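Local coordinates for propionate kinase (Francisella tularensis subsp. tularensis, PDB 3KHY), which probably catalyses the reversible, magnesium-dependent transfer of a phosphoryl group from ATP to acetate or propionate, at residues A[4-9]-A[374-379]; A[83-88]-A[370-375]; A[175-180]-A[198-203]. All blocks are in the same frame, centred on the assembly; numbering follows the deposited sequence.

Contact 1. Residues A[4-9]-A[374-379]; sequences ILVLNC and LMIAQE
Helix 374-379 crosses strand 4-9 at 123° between their N-to-C directions, the two axes approaching to 8.4 Å, and the backbones come nearest where the CA atoms of Ile4 and Ala377 lie 5.8 Å apart. The strand faces the helix with Ile4 and Val6, while Leu5 and Leu7 between and beyond them point away, the usual alternation of a strand covered by a helix. Val6 sets one methyl on each of two neighbouring helix residues. Its CG1, anti to the backbone N (chi1 178°), meets Ile376 CG2 at 3.6 Å and comes within 4.0 Å of Ile376 CD1, so it touches both the branch methyl and the end of the long arm of the isoleucine. Its CG2 turns instead to the methyl of Ala377, with Val6 CG2 and Ala377 CB 4.0 Å apart. Ala377 CB is shared, since Ile4 CB touches it as well at 4.1 Å. The small alanine is consistent with the close approach here: Ile4 CG2 approaches Ala377 CA, and Ile4 CG1 passes 4.0 Å from Ala377 O, which is packing alone. Strand 4-9 runs inside the sheet, bonded through its backbone to strands 14-20 and 79-86, and Ile19 of the former extends the apolar patch by touching Val6, Leu374 and Ala377. Helix 372-382 thus lies against the large sheet of the N-terminal half, close to the end of the chain, and joins residues more than 360 positions apart. Its side chains all buried and aliphatic, the contact has no polar pair to dictate a direction; shape and the exclusion of water hold it, beside the putative magnesium-binding residues Asn8 and Glu372.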
loop_
_atom_site.group_PDB
_atom_site.type_symbol
_atom_site.label_atom_id
_atom_site.label_comp_id
_atom_site.label_asym_id
_atom_site.label_seq_id
_atom_site.Cartn_x
_atom_site.Cartn_y
_atom_site.Cartn_z
ATOM N N ILE A 4 -38.979 -6.929 -1.972
ATOM C CA ILE A 4 -38.073 -6.734 -0.846
ATOM C C ILE A 4 -37.781 -5.244 -0.719
ATOM O O ILE A 4 -37.517 -4.561 -1.723
ATOM C CB ILE A 4 -36.737 -7.448 -1.086
ATOM C CG1 ILE A 4 -36.951 -8.945 -1.323
ATOM C CG2 ILE A 4 -35.792 -7.212 0.085
ATOM C CD1 ILE A 4 -36.987 -9.760 -0.058
ATOM N N LEU A 5 -37.842 -4.734 0.504
ATOM C CA LEU A 5 -37.500 -3.347 0.762
ATOM C C LEU A 5 -36.030 -3.312 1.129
ATOM O O LEU A 5 -35.623 -3.954 2.086
ATOM C CB LEU A 5 -38.334 -2.786 1.918
ATOM C CG LEU A 5 -38.009 -1.343 2.291
ATOM C CD1 LEU A 5 -38.238 -0.431 1.094
ATOM C CD2 LEU A 5 -38.833 -0.892 3.484
ATOM N N VAL A 6 -35.234 -2.569 0.367
ATOM C CA VAL A 6 -33.787 -2.524 0.584
ATOM C C VAL A 6 -33.378 -1.178 1.162
ATOM O O VAL A 6 -33.727 -0.128 0.615
ATOM C CB VAL A 6 -33.020 -2.786 -0.728
ATOM C CG1 VAL A 6 -31.510 -2.678 -0.504
ATOM C CG2 VAL A 6 -33.370 -4.152 -1.270
ATOM N N LEU A 7 -32.660 -1.199 2.284
ATOM C CA LEU A 7 -32.338 0.041 2.981
ATOM C C LEU A 7 -30.860 0.232 3.220
ATOM O O LEU A 7 -30.129 -0.717 3.502
ATOM C CB LEU A 7 -33.032 0.092 4.348
ATOM C CG LEU A 7 -34.548 -0.039 4.375
ATOM C CD1 LEU A 7 -35.007 -0.091 5.828
ATOM C CD2 LEU A 7 -35.213 1.131 3.615
ATOM N N ASN A 8 -30.424 1.479 3.137
ATOM C CA ASN A 8 -29.145 1.863 3.706
ATOM C C ASN A 8 -29.436 3.017 4.661
ATOM O O ASN A 8 -29.663 4.152 4.231
ATOM C CB ASN A 8 -28.154 2.272 2.615
ATOM C CG ASN A 8 -26.775 2.619 3.171
ATOM O OD1 ASN A 8 -26.496 2.403 4.352
ATOM N ND2 ASN A 8 -25.908 3.158 2.317
ATOM N N CYS A 9 -29.477 2.716 5.957
ATOM C CA CYS A 9 -29.818 3.725 6.955
ATOM C C CYS A 9 -28.565 4.391 7.494
ATOM O O CYS A 9 -27.790 3.768 8.215
ATOM C CB CYS A 9 -30.595 3.105 8.121
ATOM S SG CYS A 9 -32.176 2.362 7.683
ATOM N N LEU A 374 -30.077 -4.724 -5.854
ATOM C CA LEU A 374 -30.578 -6.027 -6.303
ATOM C C LEU A 374 -29.880 -7.176 -5.578
ATOM O O LEU A 374 -30.511 -8.162 -5.203
ATOM C CB LEU A 374 -30.421 -6.182 -7.822
ATOM C CG LEU A 374 -30.853 -7.514 -8.444
ATOM C CD1 LEU A 374 -32.303 -7.834 -8.102
ATOM C CD2 LEU A 374 -30.661 -7.486 -9.963
HETATM N N MSE A 375 -28.569 -7.049 -5.381
HETATM C CA MSE A 375 -27.816 -8.090 -4.706
HETATM C C MSE A 375 -28.312 -8.254 -3.271
HETATM O O MSE A 375 -28.451 -9.366 -2.776
HETATM C CB MSE A 375 -26.324 -7.753 -4.704
HETATM C CG MSE A 375 -25.450 -8.845 -4.115
HETATM SE SE MSE A 375 -25.434 -10.480 -5.211
HETATM C CE MSE A 375 -24.523 -11.647 -3.972
ATOM N N ILE A 376 -28.551 -7.135 -2.599
ATOM C CA ILE A 376 -29.068 -7.182 -1.241
ATOM C C ILE A 376 -30.448 -7.850 -1.235
ATOM O O ILE A 376 -30.751 -8.644 -0.346
ATOM C CB ILE A 376 -29.141 -5.781 -0.628
ATOM C CG1 ILE A 376 -27.735 -5.292 -0.258
ATOM C CG2 ILE A 376 -30.032 -5.774 0.602
ATOM C CD1 ILE A 376 -27.713 -3.815 0.151
ATOM N N ALA A 377 -31.274 -7.542 -2.235
ATOM C CA ALA A 377 -32.602 -8.155 -2.340
ATOM C C ALA A 377 -32.499 -9.659 -2.572
ATOM O O ALA A 377 -33.273 -10.433 -2.010
ATOM C CB ALA A 377 -33.419 -7.504 -3.446
ATOM N N GLN A 378 -31.534 -10.072 -3.392
ATOM C CA GLN A 378 -31.325 -11.498 -3.655
ATOM C C GLN A 378 -30.797 -12.242 -2.434
ATOM O O GLN A 378 -31.213 -13.371 -2.156
ATOM C CB GLN A 378 -30.382 -11.699 -4.840
ATOM C CG GLN A 378 -30.958 -11.259 -6.175
ATOM C CD GLN A 378 -29.922 -11.267 -7.277
ATOM O OE1 GLN A 378 -28.719 -11.309 -7.012
ATOM N NE2 GLN A 378 -30.379 -11.213 -8.521
ATOM N N GLU A 379 -29.861 -11.621 -1.717
ATOM C CA GLU A 379 -29.332 -12.202 -0.485
ATOM C C GLU A 379 -30.431 -12.373 0.551
ATOM O O GLU A 379 -30.464 -13.351 1.302
ATOM C CB GLU A 379 -28.240 -11.298 0.087
ATOM C CG GLU A 379 -26.962 -11.336 -0.707
ATOM C CD GLU A 379 -26.219 -12.620 -0.459
ATOM O OE1 GLU A 379 -25.831 -12.848 0.706
ATOM O OE2 GLU A 379 -26.046 -13.404 -1.414
#

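Contact 2. Residues A[83-88]-A[370-375]; sequences GHRVVH and TNEELM
Arg85 and Glu372 carry this contact almost alone, meeting in a salt bridge between a point near the end of strand 79-86 and the first turn of helix 372-382. Arg85 NH2 donates to Glu372 OE2 at 2.9 Å, with an N-H...O angle of 153°. The oxygen sits near the edge of the guanidinium, somewhat tilted from its plane, and is met on its anti side, with the donor lifted clear of the carboxylate plane. The two flat groups stand nearly perpendicular, 79° apart, which fits a single bond and not a two-pronged pair; Arg85 NH1 lies 3.6 Å from Glu372 CB, alongside the aliphatic part of the side chain. Arg85 reaches across by an extended chain from CG to NE, whereas Glu372 is bent about its CB-CG bond (chi2 142°). The guanidinium has a second acidic partner, Asp142, which takes a salt bridge from Arg85 NE and would help fix its rotation. At the helix start Asn371 is the N-cap: its OD1 accepts from Leu374 N at 3.1 Å, holding the turn that presents Glu372. Glu373, next in the chain, pairs with Lys15. Arg85 is a predicted substrate-binding residue, Glu372 a predicted magnesium ligand and Asp142 the predicted proton donor or acceptor, so the bridge is consistent with part of the catalytic cleft of an acetokinase, a member of the actin-like ATPase superfamily.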
loop_
_atom_site.group_PDB
_atom_site.type_symbol
_atom_site.label_atom_id
_atom_site.label_comp_id
_atom_site.label_asym_id
_atom_site.label_seq_id
_atom_site.Cartn_x
_atom_site.Cartn_y
_atom_site.Cartn_z
ATOM N N GLY A 83 -34.141 -5.881 3.635
ATOM C CA GLY A 83 -32.703 -6.098 3.604
ATOM C C GLY A 83 -31.946 -4.826 3.929
ATOM O O GLY A 83 -32.207 -3.782 3.334
ATOM N N HIS A 84 -31.021 -4.915 4.883
ATOM C CA HIS A 84 -30.251 -3.766 5.342
ATOM C C HIS A 84 -28.809 -3.886 4.908
ATOM O O HIS A 84 -28.168 -4.911 5.148
ATOM C CB HIS A 84 -30.254 -3.687 6.870
ATOM C CG HIS A 84 -31.614 -3.491 7.468
ATOM N ND1 HIS A 84 -32.100 -2.250 7.814
ATOM C CD2 HIS A 84 -32.585 -4.379 7.787
ATOM C CE1 HIS A 84 -33.313 -2.380 8.321
ATOM N NE2 HIS A 84 -33.634 -3.661 8.311
ATOM N N ARG A 85 -28.293 -2.837 4.281
ATOM C CA ARG A 85 -26.860 -2.730 4.074
ATOM C C ARG A 85 -26.213 -2.485 5.424
ATOM O O ARG A 85 -26.704 -1.675 6.216
ATOM C CB ARG A 85 -26.542 -1.564 3.136
ATOM C CG ARG A 85 -25.075 -1.483 2.725
ATOM C CD ARG A 85 -24.873 -0.379 1.679
ATOM N NE ARG A 85 -23.620 -0.551 0.957
ATOM C CZ ARG A 85 -23.545 -0.868 -0.333
ATOM N NH1 ARG A 85 -24.653 -1.025 -1.049
ATOM N NH2 ARG A 85 -22.362 -1.011 -0.915
ATOM N N VAL A 86 -25.132 -3.209 5.701
ATOM C CA VAL A 86 -24.298 -2.940 6.854
ATOM C C VAL A 86 -22.862 -2.828 6.360
ATOM O O VAL A 86 -22.346 -3.753 5.741
ATOM C CB VAL A 86 -24.422 -4.049 7.913
ATOM C CG1 VAL A 86 -23.416 -3.832 9.035
ATOM C CG2 VAL A 86 -25.848 -4.081 8.469
ATOM N N VAL A 87 -22.218 -1.697 6.625
ATOM C CA VAL A 87 -20.900 -1.437 6.053
ATOM C C VAL A 87 -19.795 -2.336 6.607
ATOM O O VAL A 87 -18.888 -2.721 5.870
ATOM C CB VAL A 87 -20.512 0.066 6.155
ATOM C CG1 VAL A 87 -21.552 0.931 5.430
ATOM C CG2 VAL A 87 -20.397 0.500 7.605
ATOM N N HIS A 88 -19.856 -2.703 7.886
ATOM C CA HIS A 88 -18.760 -3.489 8.455
ATOM C C HIS A 88 -19.207 -4.611 9.391
ATOM O O HIS A 88 -19.816 -4.350 10.426
ATOM C CB HIS A 88 -17.760 -2.575 9.168
ATOM C CG HIS A 88 -16.345 -3.052 9.094
ATOM N ND1 HIS A 88 -15.955 -4.292 9.540
ATOM C CD2 HIS A 88 -15.224 -2.449 8.627
ATOM C CE1 HIS A 88 -14.653 -4.436 9.362
ATOM N NE2 HIS A 88 -14.185 -3.330 8.810
ATOM N N THR A 370 -23.020 -2.593 -12.032
ATOM C CA THR A 370 -23.253 -3.176 -10.717
ATOM C C THR A 370 -24.677 -2.842 -10.257
ATOM O O THR A 370 -25.304 -1.912 -10.765
ATOM C CB THR A 370 -22.192 -2.744 -9.680
ATOM O OG1 THR A 370 -22.343 -3.526 -8.489
ATOM C CG2 THR A 370 -22.322 -1.278 -9.320
ATOM N N ASN A 371 -25.200 -3.618 -9.316
ATOM C CA ASN A 371 -26.551 -3.377 -8.816
ATOM C C ASN A 371 -26.603 -3.909 -7.392
ATOM O O ASN A 371 -27.085 -5.010 -7.141
ATOM C CB ASN A 371 -27.604 -4.065 -9.701
ATOM C CG ASN A 371 -29.032 -3.604 -9.388
ATOM O OD1 ASN A 371 -29.309 -3.074 -8.307
ATOM N ND2 ASN A 371 -29.936 -3.803 -10.335
ATOM N N GLU A 372 -26.049 -3.137 -6.469
ATOM C CA GLU A 372 -25.892 -3.603 -5.099
ATOM C C GLU A 372 -27.251 -3.774 -4.428
ATOM O O GLU A 372 -27.418 -4.635 -3.584
ATOM C CB GLU A 372 -25.030 -2.618 -4.308
ATOM C CG GLU A 372 -23.582 -2.550 -4.787
ATOM C CD GLU A 372 -23.016 -1.141 -4.751
ATOM O OE1 GLU A 372 -23.265 -0.365 -5.706
ATOM O OE2 GLU A 372 -22.318 -0.813 -3.768
ATOM N N GLU A 373 -28.220 -2.943 -4.802
ATOM C CA GLU A 373 -29.546 -3.029 -4.191
ATOM C C GLU A 373 -30.210 -4.343 -4.588
ATOM O O GLU A 373 -30.822 -5.005 -3.761
ATOM C CB GLU A 373 -30.425 -1.830 -4.596
ATOM C CG GLU A 373 -29.824 -0.459 -4.287
ATOM C CD GLU A 373 -28.698 -0.063 -5.260
ATOM O OE1 GLU A 373 -28.566 -0.681 -6.341
ATOM O OE2 GLU A 373 -27.938 0.876 -4.938
ATOM N N LEU A 374 -30.077 -4.724 -5.854
ATOM C CA LEU A 374 -30.578 -6.027 -6.303
ATOM C C LEU A 374 -29.880 -7.176 -5.578
ATOM O O LEU A 374 -30.511 -8.162 -5.203
ATOM C CB LEU A 374 -30.421 -6.182 -7.822
ATOM C CG LEU A 374 -30.853 -7.514 -8.444
ATOM C CD1 LEU A 374 -32.303 -7.834 -8.102
ATOM C CD2 LEU A 374 -30.661 -7.486 -9.963
HETATM N N MSE A 375 -28.569 -7.049 -5.381
HETATM C CA MSE A 375 -27.816 -8.090 -4.706
HETATM C C MSE A 375 -28.312 -8.254 -3.271
HETATM O O MSE A 375 -28.451 -9.366 -2.776
HETATM C CB MSE A 375 -26.324 -7.753 -4.704
HETATM C CG MSE A 375 -25.450 -8.845 -4.115
HETATM SE SE MSE A 375 -25.434 -10.480 -5.211
HETATM C CE MSE A 375 -24.523 -11.647 -3.972
#

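Contact 3. Residues A[175-180]-A[198-203]; sequences GTSHKY and VAHLGN
The polar part of the contact is the pair Ser177 and His200, whose OG and ND1 lie 2.6 Å apart in a short hydrogen bond. Ser177 OG approaches the imidazole at its edge, in the ring plane, and is anti to its own backbone N (chi1 172°), which carries it out from helix 175-188 toward the strand. The same hydroxyl is also bonded to Thr370 OG1. Ser177 at the edge and the stacked His174 ring would together limit how the imidazole of His200 can turn. The remaining contacts are van der Waals, made by the ring of His178. Val198 CG1 comes 3.4 Å from His178 ND1, with Val198 CB in the ring plane at the edge. His178 CE1 lies 3.4 Å from Val198 O, also edge-on, and 3.8 Å from His200 CB. The far nitrogen, NE2, bonds to Ser206 OG, tying the helix to the next strand as well. Helix 175-188 thus packs on strand 196-201, which leads into the predicted ATP-binding run that starts at His200, with the predicted transition-state stabiliser His174 next to it: the arrangement is consistent with the nucleotide site of an acetokinase, of the actin-like ATPase superfamily.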
loop_
_atom_site.group_PDB
_atom_site.type_symbol
_atom_site.label_atom_id
_atom_site.label_comp_id
_atom_site.label_asym_id
_atom_site.label_seq_id
_atom_site.Cartn_x
_atom_site.Cartn_y
_atom_site.Cartn_z
ATOM N N GLY A 175 -17.942 -5.052 -0.984
ATOM C CA GLY A 175 -18.087 -6.496 -1.115
ATOM C C GLY A 175 -19.332 -6.928 -1.871
ATOM O O GLY A 175 -19.294 -7.874 -2.652
ATOM N N THR A 176 -20.439 -6.229 -1.651
ATOM C CA THR A 176 -21.695 -6.587 -2.301
ATOM C C THR A 176 -21.631 -6.311 -3.809
ATOM O O THR A 176 -22.205 -7.047 -4.600
ATOM C CB THR A 176 -22.879 -5.865 -1.626
ATOM O OG1 THR A 176 -22.963 -6.304 -0.258
ATOM C CG2 THR A 176 -24.185 -6.179 -2.332
ATOM N N SER A 177 -20.900 -5.272 -4.212
ATOM C CA SER A 177 -20.742 -4.983 -5.634
ATOM C C SER A 177 -19.774 -5.984 -6.288
ATOM O O SER A 177 -20.048 -6.502 -7.366
ATOM C CB SER A 177 -20.281 -3.541 -5.838
ATOM O OG SER A 177 -19.953 -3.291 -7.199
ATOM N N HIS A 178 -18.644 -6.259 -5.636
ATOM C CA HIS A 178 -17.709 -7.253 -6.159
ATOM C C HIS A 178 -18.340 -8.636 -6.303
ATOM O O HIS A 178 -18.099 -9.339 -7.278
ATOM C CB HIS A 178 -16.437 -7.315 -5.304
ATOM C CG HIS A 178 -15.585 -6.092 -5.442
ATOM N ND1 HIS A 178 -14.998 -5.737 -6.634
ATOM C CD2 HIS A 178 -15.245 -5.131 -4.551
ATOM C CE1 HIS A 178 -14.329 -4.606 -6.475
ATOM N NE2 HIS A 178 -14.463 -4.216 -5.221
ATOM N N LYS A 179 -19.179 -9.007 -5.349
ATOM C CA LYS A 179 -19.891 -10.279 -5.436
ATOM C C LYS A 179 -20.902 -10.313 -6.584
ATOM O O LYS A 179 -20.906 -11.230 -7.403
ATOM C CB LYS A 179 -20.601 -10.568 -4.113
ATOM C CG LYS A 179 -21.208 -11.970 -4.030
ATOM C CD LYS A 179 -21.670 -12.281 -2.614
ATOM C CE LYS A 179 -22.039 -13.754 -2.458
ATOM N NZ LYS A 179 -23.494 -13.925 -2.663
ATOM N N TYR A 180 -21.771 -9.312 -6.635
ATOM C CA TYR A 180 -22.756 -9.224 -7.701
ATOM C C TYR A 180 -22.076 -9.217 -9.073
ATOM O O TYR A 180 -22.466 -9.954 -9.967
ATOM C CB TYR A 180 -23.646 -7.987 -7.535
ATOM C CG TYR A 180 -24.579 -7.794 -8.704
ATOM C CD1 TYR A 180 -25.795 -8.470 -8.758
ATOM C CD2 TYR A 180 -24.230 -6.979 -9.770
ATOM C CE1 TYR A 180 -26.644 -8.323 -9.829
ATOM C CE2 TYR A 180 -25.079 -6.820 -10.859
ATOM C CZ TYR A 180 -26.282 -7.500 -10.878
ATOM O OH TYR A 180 -27.124 -7.362 -11.949
ATOM N N VAL A 198 -11.957 -7.336 -10.663
ATOM C CA VAL A 198 -13.062 -6.391 -10.751
ATOM C C VAL A 198 -12.620 -5.036 -10.204
ATOM O O VAL A 198 -12.201 -4.921 -9.048
ATOM C CB VAL A 198 -14.308 -6.886 -9.973
ATOM C CG1 VAL A 198 -15.450 -5.851 -10.048
ATOM C CG2 VAL A 198 -14.785 -8.255 -10.513
ATOM N N ALA A 199 -12.687 -4.021 -11.060
ATOM C CA ALA A 199 -12.384 -2.656 -10.660
ATOM C C ALA A 199 -13.692 -1.888 -10.514
ATOM O O ALA A 199 -14.327 -1.540 -11.492
ATOM C CB ALA A 199 -11.489 -1.984 -11.683
ATOM N N HIS A 200 -14.109 -1.674 -9.274
ATOM C CA HIS A 200 -15.298 -0.891 -8.977
ATOM C C HIS A 200 -14.845 0.550 -8.806
ATOM O O HIS A 200 -14.250 0.890 -7.783
ATOM C CB HIS A 200 -15.935 -1.384 -7.673
ATOM C CG HIS A 200 -17.151 -0.609 -7.266
ATOM N ND1 HIS A 200 -18.414 -1.159 -7.253
ATOM C CD2 HIS A 200 -17.299 0.682 -6.882
ATOM C CE1 HIS A 200 -19.286 -0.247 -6.863
ATOM N NE2 HIS A 200 -18.636 0.881 -6.632
ATOM N N LEU A 201 -15.098 1.385 -9.811
ATOM C CA LEU A 201 -14.662 2.782 -9.783
ATOM C C LEU A 201 -15.902 3.665 -9.725
ATOM O O LEU A 201 -16.696 3.676 -10.658
ATOM C CB LEU A 201 -13.810 3.107 -11.027
ATOM C CG LEU A 201 -12.699 2.096 -11.342
ATOM C CD1 LEU A 201 -11.981 2.420 -12.667
ATOM C CD2 LEU A 201 -11.682 2.019 -10.203
ATOM N N GLY A 202 -16.100 4.338 -8.594
ATOM C CA GLY A 202 -17.185 5.299 -8.434
ATOM C C GLY A 202 -16.704 6.389 -7.490
ATOM O O GLY A 202 -15.536 6.776 -7.537
ATOM N N ASN A 203 -17.574 6.882 -6.615
ATOM C CA ASN A 203 -17.119 7.862 -5.622
ATOM C C ASN A 203 -16.066 7.260 -4.694
ATOM O O ASN A 203 -15.043 7.899 -4.411
ATOM C CB ASN A 203 -18.282 8.460 -4.834
ATOM C CG ASN A 203 -19.110 9.411 -5.669
ATOM O OD1 ASN A 203 -18.611 10.436 -6.147
ATOM N ND2 ASN A 203 -20.380 9.071 -5.864
#

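Contacts 1 and 3 are buried helix-on-strand packings, one against each of the two sheets, whereas contact 2 is a more open polar bridge. Contacts 1 and 2 share helix 372-382 and reach neighbouring strands of one sheet, where Leu7 N and Gly83 O are probably hydrogen-bonded at 2.8 Å. Contact 3 belongs to the other sheet, yet its helix touches the same C-terminal helix through Lys179 with Glu379 and Thr176 with Met375. Chemistry follows place: purely aliphatic side chains in contact 1, ionic in contact 2, histidine-rich in contact 3. In contacts 2 and 3 predicted site residues make the contact themselves, whereas in contact 1 the predicted magnesium ligand Asn8 lies on the strand without touching the helix segment.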